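Local coordinates for protein possible thiamine biosynthesis enzyme (Candida albicans, PDB 2X7Q) that is of unknown function but has the periplasmic binding protein fold of the SsuA/TauA solute-binding family, and may bind a small ligand linked to thiamine biosynthesis, at residues Q117-S130 and G167-F179. The protein carries 1 engineered substitution. Numbering follows the deposited sequence. Where two conformers were deposited one is given.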
ATOM      1  N   GLN A 117     -25.786  -5.606  -0.606  1.00 14.21           N
ATOM      2  CA  GLN A 117     -26.259  -6.736  -1.399  1.00 14.09           C
ATOM      3  C   GLN A 117     -25.129  -7.688  -1.777  1.00 14.52           C
ATOM      4  O   GLN A 117     -25.358  -8.711  -2.423  1.00 13.29           O
ATOM      5  CB  GLN A 117     -26.955  -6.244  -2.669  1.00 13.80           C
ATOM      6  CG  GLN A 117     -28.254  -5.500  -2.427  1.00 13.53           C
ATOM      7  CD  GLN A 117     -28.922  -5.065  -3.717  1.00 14.78           C
ATOM      8  OE1 GLN A 117     -29.895  -5.674  -4.163  1.00 13.49           O
ATOM      9  NE2 GLN A 117     -28.399  -4.008  -4.325  1.00 14.35           N
ATOM     10  N   LEU A 118     -23.912  -7.355  -1.363  1.00 14.33           N
ATOM     11  CA  LEU A 118     -22.737  -8.130  -1.752  1.00 13.16           C
ATOM     12  C   LEU A 118     -22.640  -9.470  -1.026  1.00 14.28           C
ATOM     13  O   LEU A 118     -22.850  -9.550   0.184  1.00 13.38           O
ATOM     14  CB  LEU A 118     -21.458  -7.319  -1.530  1.00 13.60           C
ATOM     15  CG  LEU A 118     -21.383  -5.978  -2.261  1.00 12.97           C
ATOM     16  CD1 LEU A 118     -20.015  -5.342  -2.063  1.00 13.13           C
ATOM     17  CD2 LEU A 118     -21.686  -6.156  -3.737  1.00 12.39           C
ATOM     18  N   LYS A 119     -22.324 -10.520  -1.780  1.00 14.65           N
ATOM     19  CA  LYS A 119     -22.107 -11.843  -1.211  1.00 14.15           C
ATOM     20  C   LYS A 119     -20.793 -12.427  -1.721  1.00 13.89           C
ATOM     21  O   LYS A 119     -19.937 -12.831  -0.936  1.00 15.15           O
ATOM     22  CB  LYS A 119     -23.272 -12.776  -1.552  1.00 14.91           C
ATOM     23  CG  LYS A 119     -24.610 -12.356  -0.955  1.00 15.83           C
ATOM     24  CD  LYS A 119     -24.511 -12.159   0.554  1.00 15.79           C
ATOM     25  CE  LYS A 119     -23.987 -13.402   1.253  1.00 15.05           C
ATOM     26  NZ  LYS A 119     -24.843 -14.588   1.021  1.00 21.57           N
ATOM     27  N   ARG A 120     -20.645 -12.475  -3.041  1.00 12.61           N
ATOM     28  CA  ARG A 120     -19.415 -12.955  -3.659  1.00 13.87           C
ATOM     29  C   ARG A 120     -18.435 -11.802  -3.852  1.00 12.05           C
ATOM     30  O   ARG A 120     -18.696 -10.872  -4.618  1.00 11.52           O
ATOM     31  CB  ARG A 120     -19.715 -13.613  -5.006  1.00 12.83           C
ATOM     32  CG  ARG A 120     -20.547 -14.882  -4.910  1.00 14.28           C
ATOM     33  CD  ARG A 120     -20.954 -15.374  -6.282  1.00 13.55           C
ATOM     34  NE  ARG A 120     -21.848 -14.433  -6.950  1.00 12.88           N
ATOM     35  CZ  ARG A 120     -22.240 -14.544  -8.216  1.00 14.15           C
ATOM     36  NH1 ARG A 120     -21.819 -15.549  -8.966  1.00 13.40           N
ATOM     37  NH2 ARG A 120     -23.053 -13.643  -8.744  1.00 14.82           N
ATOM     38  N   ILE A 121     -17.305 -11.873  -3.156  1.00 11.57           N
ATOM     39  CA  ILE A 121     -16.303 -10.815  -3.216  1.00 11.80           C
ATOM     40  C   ILE A 121     -15.060 -11.245  -3.986  1.00 11.83           C
ATOM     41  O   ILE A 121     -14.374 -12.189  -3.595  1.00 12.38           O
ATOM     42  CB  ILE A 121     -15.883 -10.360  -1.805  1.00 11.90           C
ATOM     43  CG1 ILE A 121     -17.101  -9.863  -1.022  1.00 12.74           C
ATOM     44  CG2 ILE A 121     -14.821  -9.275  -1.889  1.00 11.40           C
ATOM     45  CD1 ILE A 121     -17.828  -8.714  -1.685  1.00 12.99           C
ATOM     46  N   GLY A 122     -14.772 -10.544  -5.078  1.00 10.84           N
ATOM     47  CA  GLY A 122     -13.591 -10.826  -5.873  1.00 11.12           C
ATOM     48  C   GLY A 122     -12.370 -10.118  -5.322  1.00 10.38           C
ATOM     49  O   GLY A 122     -12.405  -8.915  -5.052  1.00  9.47           O
ATOM     50  N   VAL A 123     -11.287 -10.868  -5.149  1.00 10.14           N
ATOM     51  CA  VAL A 123     -10.045 -10.307  -4.637  1.00 10.94           C
ATOM     52  C   VAL A 123      -8.867 -10.756  -5.490  1.00 11.56           C
ATOM     53  O   VAL A 123      -8.899 -11.832  -6.080  1.00 12.33           O
ATOM     54  CB  VAL A 123      -9.791 -10.722  -3.177  1.00 10.93           C
ATOM     55  CG1 VAL A 123     -10.934 -10.267  -2.285  1.00 11.18           C
ATOM     56  CG2 VAL A 123      -9.599 -12.229  -3.081  1.00 11.62           C
ATOM     57  N   SER A 124      -7.834  -9.925  -5.562  1.00 12.21           N
ATOM     58  CA  SER A 124      -6.615 -10.292  -6.265  1.00 12.88           C
ATOM     59  C   SER A 124      -6.016 -11.530  -5.612  1.00 13.77           C
ATOM     60  O   SER A 124      -5.746 -12.525  -6.278  1.00 14.17           O
ATOM     61  CB  SER A 124      -5.614  -9.137  -6.239  1.00 14.04           C
ATOM     62  OG  SER A 124      -5.289  -8.763  -4.909  1.00 13.72           O
ATOM     63  N   ARG A 125      -5.824 -11.459  -4.299  1.00 13.35           N
ATOM     64  CA  ARG A 125      -5.280 -12.574  -3.529  0.60 14.39           C
ATOM     65  C   ARG A 125      -5.795 -12.519  -2.097  1.00 14.32           C
ATOM     66  O   ARG A 125      -6.207 -11.462  -1.616  1.00 13.08           O
ATOM     67  CB  ARG A 125      -3.749 -12.522  -3.543  0.60 15.33           C
ATOM     68  CG  ARG A 125      -3.188 -11.362  -2.747  0.60 15.90           C
ATOM     69  CD  ARG A 125      -1.734 -11.080  -3.094  0.60 16.54           C
ATOM     70  NE  ARG A 125      -1.261  -9.886  -2.404  0.60 17.77           N
ATOM     71  CZ  ARG A 125      -1.474  -8.646  -2.832  0.60 17.32           C
ATOM     72  NH1 ARG A 125      -2.146  -8.438  -3.955  0.60 17.03           N
ATOM     73  NH2 ARG A 125      -1.016  -7.615  -2.135  0.60 16.78           N
ATOM     74  N   ILE A 126      -5.759 -13.659  -1.416  1.00 14.73           N
ATOM     75  CA  ILE A 126      -6.172 -13.713  -0.022  1.00 13.88           C
ATOM     76  C   ILE A 126      -5.167 -12.965   0.847  1.00 14.16           C
ATOM     77  O   ILE A 126      -3.965 -13.216   0.772  1.00 15.75           O
ATOM     78  CB  ILE A 126      -6.299 -15.161   0.486  1.00 14.01           C
ATOM     79  CG1 ILE A 126      -7.328 -15.929  -0.341  1.00 14.62           C
ATOM     80  CG2 ILE A 126      -6.685 -15.180   1.957  1.00 14.26           C
ATOM     81  CD1 ILE A 126      -8.735 -15.384  -0.234  1.00 13.51           C
ATOM     82  N   GLY A 127      -5.662 -12.043   1.669  1.00 12.93           N
ATOM     83  CA  GLY A 127      -4.805 -11.276   2.557  1.00 13.84           C
ATOM     84  C   GLY A 127      -4.396  -9.934   1.985  1.00 13.87           C
ATOM     85  O   GLY A 127      -3.741  -9.145   2.661  1.00 14.47           O
ATOM     86  N   SER A 128      -4.782  -9.675   0.740  1.00 13.25           N
ATOM     87  CA  SER A 128      -4.465  -8.410   0.090  1.00 13.61           C
ATOM     88  C   SER A 128      -5.338  -7.287   0.624  1.00 12.92           C
ATOM     89  O   SER A 128      -6.187  -7.508   1.485  1.00 11.92           O
ATOM     90  CB  SER A 128      -4.647  -8.524  -1.418  1.00 13.37           C
ATOM     91  OG  SER A 128      -6.000  -8.743  -1.757  1.00 12.19           O
ATOM     92  N   GLY A 129      -5.113  -6.077   0.122  1.00 12.15           N
ATOM     93  CA  GLY A 129      -5.914  -4.933   0.513  1.00 12.01           C
ATOM     94  C   GLY A 129      -7.364  -5.108   0.106  1.00 11.64           C
ATOM     95  O   GLY A 129      -8.275  -4.789   0.869  1.00 12.11           O
ATOM     96  N   SER A 130      -7.576  -5.618  -1.103  1.00 11.46           N
ATOM     97  CA  SER A 130      -8.921  -5.850  -1.616  1.00 11.47           C
ATOM     98  C   SER A 130      -9.665  -6.867  -0.753  1.00 12.00           C
ATOM     99  O   SER A 130     -10.893  -6.850  -0.676  1.00 12.52           O
ATOM    100  CB  SER A 130      -8.867  -6.336  -3.063  1.00 11.70           C
ATOM    101  OG  SER A 130      -8.170  -7.563  -3.168  1.00 11.94           O
ATOM    102  N   GLY A 167     -14.580 -17.534 -18.815  1.00 20.02           N
ATOM    103  CA  GLY A 167     -13.177 -17.777 -18.533  1.00 21.31           C
ATOM    104  C   GLY A 167     -12.793 -17.554 -17.084  1.00 20.20           C
ATOM    105  O   GLY A 167     -11.745 -18.026 -16.636  1.00 19.78           O
ATOM    106  N   VAL A 168     -13.638 -16.832 -16.352  1.00 19.52           N
ATOM    107  CA  VAL A 168     -13.380 -16.550 -14.942  1.00 17.84           C
ATOM    108  C   VAL A 168     -14.629 -16.747 -14.087  1.00 17.68           C
ATOM    109  O   VAL A 168     -15.750 -16.675 -14.589  1.00 17.33           O
ATOM    110  CB  VAL A 168     -12.866 -15.112 -14.739  1.00 18.03           C
ATOM    111  CG1 VAL A 168     -11.582 -14.881 -15.519  1.00 17.54           C
ATOM    112  CG2 VAL A 168     -13.933 -14.106 -15.144  1.00 16.73           C
ATOM    113  N   GLU A 169     -14.426 -16.992 -12.795  1.00 16.45           N
ATOM    114  CA  GLU A 169     -15.532 -17.125 -11.854  1.00 16.48           C
ATOM    115  C   GLU A 169     -16.217 -15.774 -11.644  1.00 15.84           C
ATOM    116  O   GLU A 169     -15.566 -14.727 -11.674  1.00 16.06           O
ATOM    117  CB  GLU A 169     -15.039 -17.686 -10.517  1.00 15.90           C
ATOM    118  CG  GLU A 169     -14.631 -19.156 -10.566  1.00 19.09           C
ATOM    119  CD  GLU A 169     -14.109 -19.668  -9.239  1.00 20.36           C
ATOM    120  OE1 GLU A 169     -13.289 -18.972  -8.611  1.00 20.07           O
ATOM    121  OE2 GLU A 169     -14.505 -20.777  -8.830  1.00 22.94           O
ATOM    122  N   GLY A 170     -17.528 -15.802 -11.430  1.00 14.47           N
ATOM    123  CA  GLY A 170     -18.297 -14.584 -11.252  1.00 13.32           C
ATOM    124  C   GLY A 170     -18.192 -14.006  -9.854  1.00 13.97           C
ATOM    125  O   GLY A 170     -17.940 -14.728  -8.890  1.00 13.51           O
ATOM    126  N   SER A 171     -18.387 -12.695  -9.749  1.00 12.24           N
ATOM    127  CA  SER A 171     -18.358 -12.011  -8.460  1.00 13.12           C
ATOM    128  C   SER A 171     -19.406 -10.904  -8.428  1.00 12.05           C
ATOM    129  O   SER A 171     -19.858 -10.435  -9.474  1.00 10.85           O
ATOM    130  CB  SER A 171     -16.970 -11.427  -8.188  1.00 12.83           C
ATOM    131  OG  SER A 171     -15.990 -12.447  -8.113  1.00 15.81           O
ATOM    132  N   ASP A 172     -19.797 -10.493  -7.227  1.00 10.83           N
ATOM    133  CA  ASP A 172     -20.759  -9.411  -7.075  1.00 10.83           C
ATOM    134  C   ASP A 172     -20.061  -8.057  -7.069  1.00 10.59           C
ATOM    135  O   ASP A 172     -20.593  -7.069  -7.579  1.00  9.78           O
ATOM    136  CB  ASP A 172     -21.581  -9.591  -5.796  1.00 11.22           C
ATOM    137  CG  ASP A 172     -22.554 -10.750  -5.883  1.00 12.75           C
ATOM    138  OD1 ASP A 172     -22.858 -11.188  -7.010  1.00 11.84           O
ATOM    139  OD2 ASP A 172     -23.015 -11.220  -4.822  1.00 13.24           O
ATOM    140  N   ALA A 173     -18.862  -8.018  -6.496  1.00  9.94           N
ATOM    141  CA  ALA A 173     -18.097  -6.780  -6.414  1.00  9.61           C
ATOM    142  C   ALA A 173     -16.655  -7.021  -5.975  1.00 10.20           C
ATOM    143  O   ALA A 173     -16.329  -8.071  -5.421  1.00  9.73           O
ATOM    144  CB  ALA A 173     -18.773  -5.798  -5.471  1.00  9.79           C
ATOM    145  N   PHE A 174     -15.799  -6.037  -6.234  1.00  9.18           N
ATOM    146  CA  PHE A 174     -14.412  -6.072  -5.789  1.00  9.30           C
ATOM    147  C   PHE A 174     -13.994  -4.670  -5.360  1.00  9.33           C
ATOM    148  O   PHE A 174     -14.664  -3.691  -5.685  1.00  9.13           O
ATOM    149  CB  PHE A 174     -13.498  -6.589  -6.904  1.00 10.32           C
ATOM    150  CG  PHE A 174     -13.358  -5.643  -8.065  1.00  9.67           C
ATOM    151  CD1 PHE A 174     -14.266  -5.668  -9.111  1.00  9.87           C
ATOM    152  CD2 PHE A 174     -12.312  -4.735  -8.115  1.00 10.31           C
ATOM    153  CE1 PHE A 174     -14.137  -4.803 -10.183  1.00 10.31           C
ATOM    154  CE2 PHE A 174     -12.178  -3.868  -9.181  1.00 10.39           C
ATOM    155  CZ  PHE A 174     -13.092  -3.901 -10.215  1.00 10.81           C
HETATM  156  N   MSE A 175     -12.890  -4.572  -4.629  1.00  9.32           N
HETATM  157  CA  MSE A 175     -12.421  -3.279  -4.149  1.00  9.76           C
HETATM  158  C   MSE A 175     -11.032  -2.958  -4.701  1.00  9.65           C
HETATM  159  O   MSE A 175     -10.130  -3.799  -4.680  1.00  9.85           O
HETATM  160  CB  MSE A 175     -12.413  -3.246  -2.620  1.00  9.77           C
HETATM  161  CG  MSE A 175     -13.761  -3.532  -1.994  1.00 13.22           C
HETATM  162 SE   MSE A 175     -13.726  -3.506  -0.055  1.00 21.61          SE
HETATM  163  CE  MSE A 175     -13.051  -1.707   0.208  1.00 13.16           C
ATOM    164  N   TRP A 176     -10.867  -1.736  -5.196  1.00  9.90           N
ATOM    165  CA  TRP A 176      -9.606  -1.320  -5.794  1.00  9.93           C
ATOM    166  C   TRP A 176      -9.420   0.182  -5.617  1.00  9.16           C
ATOM    167  O   TRP A 176     -10.393   0.918  -5.446  1.00  9.67           O
ATOM    168  CB  TRP A 176      -9.586  -1.689  -7.279  1.00 10.26           C
ATOM    169  CG  TRP A 176      -8.225  -2.026  -7.802  1.00 10.10           C
ATOM    170  CD1 TRP A 176      -7.439  -1.255  -8.605  1.00 11.59           C
ATOM    171  CD2 TRP A 176      -7.486  -3.233  -7.555  1.00 10.98           C
ATOM    172  NE1 TRP A 176      -6.258  -1.905  -8.878  1.00 12.06           N
ATOM    173  CE2 TRP A 176      -6.263  -3.115  -8.246  1.00 11.54           C
ATOM    174  CE3 TRP A 176      -7.744  -4.392  -6.821  1.00 10.71           C
ATOM    175  CZ2 TRP A 176      -5.298  -4.123  -8.219  1.00 12.06           C
ATOM    176  CZ3 TRP A 176      -6.783  -5.389  -6.798  1.00 12.12           C
ATOM    177  CH2 TRP A 176      -5.576  -5.248  -7.492  1.00 11.57           C
ATOM    178  N   GLU A 177      -8.171   0.634  -5.650  1.00  9.17           N
ATOM    179  CA  GLU A 177      -7.876   2.052  -5.481  1.00 10.11           C
ATOM    180  C   GLU A 177      -8.708   2.884  -6.453  1.00 10.41           C
ATOM    181  O   GLU A 177      -8.810   2.555  -7.635  1.00  9.00           O
ATOM    182  CB  GLU A 177      -6.380   2.316  -5.670  1.00 11.20           C
ATOM    183  CG  GLU A 177      -5.929   3.697  -5.218  1.00 12.09           C
ATOM    184  CD  GLU A 177      -6.267   4.779  -6.225  1.00 11.86           C
ATOM    185  OE1 GLU A 177      -5.876   4.638  -7.404  1.00 12.49           O
ATOM    186  OE2 GLU A 177      -6.924   5.768  -5.838  1.00 13.01           O
ATOM    187  N   TYR A 178      -9.309   3.956  -5.944  1.00 10.41           N
ATOM    188  CA  TYR A 178     -10.253   4.759  -6.720  1.00 10.62           C
ATOM    189  C   TYR A 178      -9.701   5.264  -8.050  1.00 10.31           C
ATOM    190  O   TYR A 178     -10.217   4.914  -9.110  1.00 10.03           O
ATOM    191  CB  TYR A 178     -10.769   5.941  -5.892  1.00  9.85           C
ATOM    192  CG  TYR A 178     -11.612   6.912  -6.688  1.00 11.01           C
ATOM    193  CD1 TYR A 178     -12.893   6.569  -7.107  1.00 11.21           C
ATOM    194  CD2 TYR A 178     -11.130   8.172  -7.020  1.00 10.63           C
ATOM    195  CE1 TYR A 178     -13.666   7.450  -7.836  1.00 10.83           C
ATOM    196  CE2 TYR A 178     -11.898   9.060  -7.750  1.00 11.89           C
ATOM    197  CZ  TYR A 178     -13.164   8.693  -8.156  1.00 11.36           C
ATOM    198  OH  TYR A 178     -13.936   9.574  -8.884  1.00 12.66           O
ATOM    199  N   PHE A 179      -8.669   6.099  -7.991  1.00 11.18           N
ATOM    200  CA  PHE A 179      -8.138   6.733  -9.195  1.00 11.52           C
ATOM    201  C   PHE A 179      -7.620   5.726 -10.214  1.00 11.27           C
ATOM    202  O   PHE A 179      -7.503   6.037 -11.397  1.00 11.73           O
ATOM    203  CB  PHE A 179      -7.054   7.753  -8.843  1.00 11.29           C
ATOM    204  CG  PHE A 179      -7.580   8.975  -8.144  1.00 10.96           C
ATOM    205  CD1 PHE A 179      -8.143  10.012  -8.867  1.00 11.22           C
ATOM    206  CD2 PHE A 179      -7.514   9.083  -6.765  1.00 10.30           C
ATOM    207  CE1 PHE A 179      -8.631  11.136  -8.226  1.00 11.89           C
ATOM    208  CE2 PHE A 179      -8.000  10.202  -6.117  1.00 12.25           C
ATOM    209  CZ  PHE A 179      -8.559  11.231  -6.849  1.00 13.02           C
TER
HETATM  210  O   HOH W   1     -26.336 -10.717  -3.920  1.00 15.18           O
HETATM  211  O   HOH W   2     -24.201 -13.630  -5.364  1.00 13.21           O
HETATM  212  O   HOH W   3     -12.326  -6.913  -3.111  1.00 10.89           O
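In Asp172 (chi1 -71°) and in Arg120 alike, CG sits beside the residue's own backbone N, anti to the carbonyl carbon, and a bend at chi3 turns the Arg120 guanidinium back onto the carboxylate. The pair joins the N-terminal parts of the neighbouring parallel strands 120-123 and 173-177 in the mixed sheet of one lobe of a periplasmic-binding-protein fold. Arg120 NH2 forms a salt bridge to Asp172 OD1 at 3.0 Å, on the syn side but tilted out of the carboxylate plane, the two planes standing 76° apart; Arg109 forms a second salt bridge to the same oxygen. Asp172 OD2 accepts from two backbone amides: Lys119 N meets the oxygen's anti lone pair, whereas Arg120 N comes from above the carboxylate plane in a nearly straight bond (3.2 Å, 172°). Two cationic partners and two amide donors would be expected to favour the charged carboxylate.

Beside the carboxylate the backbones pair, Asp172 N donating to Arg120 O (2.9 Å) and Gly122 N to Ala173 O (2.9 Å). On the face of Ile121 and Ala173, Leu118 CD2 presses against Ala173 CB at 3.4 Å, tighter than usual for two carbons. The short strand axes then diverge, and a water bridges the gap, donating to Gly122 O and Ser130 O while accepting from Met175 N. Farther along, Ser124 CB meets the Trp176 ring at its edge, in plane, while Phe155 stacks on that indole. Next to it Ser130 CB lies 3.3 Å from Met175 O, a buried carbonyl oxygen that has no polar partner in the model.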